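Local atomic coordinates of hypothetical membrane spanning protein (Thermus thermophilus, PDB entry 2VPZ), a protein that probably anchors a polysulfide reductase complex in the membrane as its NrfD-like subunit, which binds quinones within a bundle of transmembrane helices. Residues 43-48 / 168-173. Sequence-based numbering, arbitrary orientation.
Sequences DAEARR and KSPWAL
Glu45 and Trp171 join two interhelical connections at one end of the transmembrane bundle of this NrfD-like subunit: the type I turn that leads into helix 46-65 and the loop between helices 148-166 and 175-189. Followed outward from CB, which heads for the loop, the Glu45 chain sets CG beside the backbone N (chi1 -50°) and bends at chi2, bringing the carboxylate between Arg48 of its own segment and the loop opposite. Glu45 CD lies 4.0 Å from Ser169 OG. At the tip the two oxygens divide the work. Glu45 OE1 forms a salt bridge to Arg48 NH1 (2.8 Å), while Glu45 OE2 accepts from Trp171 NE1 at 3.0 Å, with an N-H...O angle of 154°. This bond is somewhat skewed: the indole nitrogen stands 36° out of the carboxylate plane, and OE2 in turn is slightly tilted from the plane of the ring. Glu45 OE2 also touches Ser169 OG at 3.5 Å, but that hydroxyl has its hydrogen-bond partner in Tyr49 OH. An arginine cation on OE1 and an indole N-H on OE2 grip the one carboxylate, which would probably favour its ionised form.

The turn is held by a capping bond from Glu45 N to Asp43 OD1 (2.8 Å), met nearly along the C-O axis. On the other side, Lys168, at positive phi, closes the preceding helix as the C-prime residue of a Schellman motif, and the chain then turns to bring Ser169 and Trp171 to face Glu45. The indole also touches Leu38 of helix 16-41 and meets the ring of Tyr49. Ser169 CB lies against one face of the Trp171 indole, 3.4 Å above its plane and offset toward the rim.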
loop_
_atom_site.group_PDB
_atom_site.type_symbol
_atom_site.label_atom_id
_atom_site.label_comp_id
_atom_site.label_asym_id
_atom_site.label_seq_id
_atom_site.Cartn_x
_atom_site.Cartn_y
_atom_site.Cartn_z
ATOM N N ASP C 43 40.210 11.529 51.453
ATOM C CA ASP C 43 41.560 11.010 51.102
ATOM C C ASP C 43 42.470 12.134 50.530
ATOM O O ASP C 43 41.979 13.031 49.826
ATOM C CB ASP C 43 41.478 9.798 50.121
ATOM C CG ASP C 43 42.863 9.258 49.694
ATOM O OD1 ASP C 43 43.535 9.950 48.891
ATOM O OD2 ASP C 43 43.266 8.162 50.159
ATOM N N ALA C 44 43.769 12.086 50.848
ATOM C CA ALA C 44 44.792 13.077 50.447
ATOM C C ALA C 44 45.040 13.307 48.935
ATOM O O ALA C 44 45.431 14.409 48.509
ATOM C CB ALA C 44 46.153 12.753 51.157
ATOM N N GLU C 45 44.813 12.267 48.135
ATOM C CA GLU C 45 44.978 12.288 46.671
ATOM C C GLU C 45 43.864 13.052 45.936
ATOM O O GLU C 45 43.888 13.197 44.712
ATOM C CB GLU C 45 44.974 10.870 46.092
ATOM C CG GLU C 45 45.882 9.844 46.720
ATOM C CD GLU C 45 46.458 8.911 45.664
ATOM O OE1 GLU C 45 47.152 9.443 44.764
ATOM O OE2 GLU C 45 46.201 7.688 45.724
ATOM N N ALA C 46 42.874 13.510 46.681
ATOM C CA ALA C 46 41.746 14.196 46.075
ATOM C C ALA C 46 42.120 15.480 45.320
ATOM O O ALA C 46 41.429 15.897 44.394
ATOM C CB ALA C 46 40.678 14.529 47.161
ATOM N N ARG C 47 43.245 16.072 45.687
ATOM C CA ARG C 47 43.698 17.330 45.106
ATOM C C ARG C 47 44.277 17.315 43.693
ATOM O O ARG C 47 43.983 18.190 42.866
ATOM C CB ARG C 47 44.657 18.016 46.076
ATOM C CG ARG C 47 43.981 18.795 47.196
ATOM C CD ARG C 47 43.717 20.225 46.721
ATOM N NE ARG C 47 44.940 20.902 46.284
ATOM C CZ ARG C 47 45.048 22.203 46.068
ATOM N NH1 ARG C 47 43.982 22.964 46.259
ATOM N NH2 ARG C 47 46.195 22.752 45.673
ATOM N N ARG C 48 45.120 16.333 43.435
ATOM C CA ARG C 48 45.737 16.191 42.137
ATOM C C ARG C 48 44.788 15.452 41.179
ATOM O O ARG C 48 44.894 15.611 39.971
ATOM C CB ARG C 48 47.079 15.463 42.238
ATOM C CG ARG C 48 46.947 14.014 42.626
ATOM C CD ARG C 48 48.294 13.411 42.927
ATOM N NE ARG C 48 48.863 12.699 41.794
ATOM C CZ ARG C 48 49.070 11.390 41.778
ATOM N NH1 ARG C 48 48.748 10.677 42.844
ATOM N NH2 ARG C 48 49.588 10.805 40.705
ATOM N N LYS C 168 50.112 4.585 39.576
ATOM C CA LYS C 168 50.340 3.771 40.783
ATOM C C LYS C 168 49.436 3.950 42.031
ATOM O O LYS C 168 49.848 3.627 43.151
ATOM C CB LYS C 168 51.840 3.813 41.175
ATOM C CG LYS C 168 52.843 3.170 40.166
ATOM C CD LYS C 168 52.678 1.643 39.971
ATOM C CE LYS C 168 53.490 1.134 38.764
ATOM N NZ LYS C 168 52.913 -0.096 38.128
ATOM N N SER C 169 48.222 4.482 41.857
ATOM C CA SER C 169 47.290 4.610 42.991
ATOM C C SER C 169 46.901 3.137 43.325
ATOM O O SER C 169 46.449 2.391 42.435
ATOM C CB SER C 169 46.052 5.472 42.626
ATOM O OG SER C 169 46.420 6.795 42.299
ATOM N N PRO C 170 47.090 2.688 44.613
ATOM C CA PRO C 170 46.776 1.335 45.125
ATOM C C PRO C 170 45.307 0.781 45.033
ATOM O O PRO C 170 45.096 -0.429 44.801
ATOM C CB PRO C 170 47.330 1.341 46.565
ATOM C CG PRO C 170 48.111 2.659 46.719
ATOM C CD PRO C 170 47.443 3.591 45.721
ATOM N N TRP C 171 44.342 1.675 45.252
ATOM C CA TRP C 171 42.863 1.466 45.188
ATOM C C TRP C 171 42.418 1.746 43.712
ATOM O O TRP C 171 42.351 2.850 43.324
ATOM C CB TRP C 171 42.140 2.509 46.032
ATOM C CG TRP C 171 42.595 3.945 45.648
ATOM C CD1 TRP C 171 43.535 4.700 46.294
ATOM C CD2 TRP C 171 42.212 4.728 44.469
ATOM N NE1 TRP C 171 43.761 5.868 45.600
ATOM C CE2 TRP C 171 42.969 5.906 44.482
ATOM C CE3 TRP C 171 41.305 4.525 43.394
ATOM C CZ2 TRP C 171 42.855 6.895 43.462
ATOM C CZ3 TRP C 171 41.196 5.480 42.377
ATOM C CH2 TRP C 171 41.971 6.656 42.423
ATOM N N ALA C 172 42.127 0.752 42.894
ATOM C CA ALA C 172 41.744 0.989 41.493
ATOM C C ALA C 172 42.073 -0.275 40.672
ATOM O O ALA C 172 41.292 -0.629 39.776
ATOM C CB ALA C 172 42.499 2.247 40.894
ATOM N N LEU C 173 43.173 -0.960 40.970
ATOM C CA LEU C 173 43.493 -2.219 40.230
ATOM C C LEU C 173 42.502 -3.355 40.528
ATOM O O LEU C 173 42.491 -4.355 39.794
ATOM C CB LEU C 173 44.952 -2.789 40.408
ATOM C CG LEU C 173 45.129 -4.177 39.708
ATOM C CD1 LEU C 173 45.256 -4.031 38.171
ATOM C CD2 LEU C 173 46.337 -4.935 40.283
#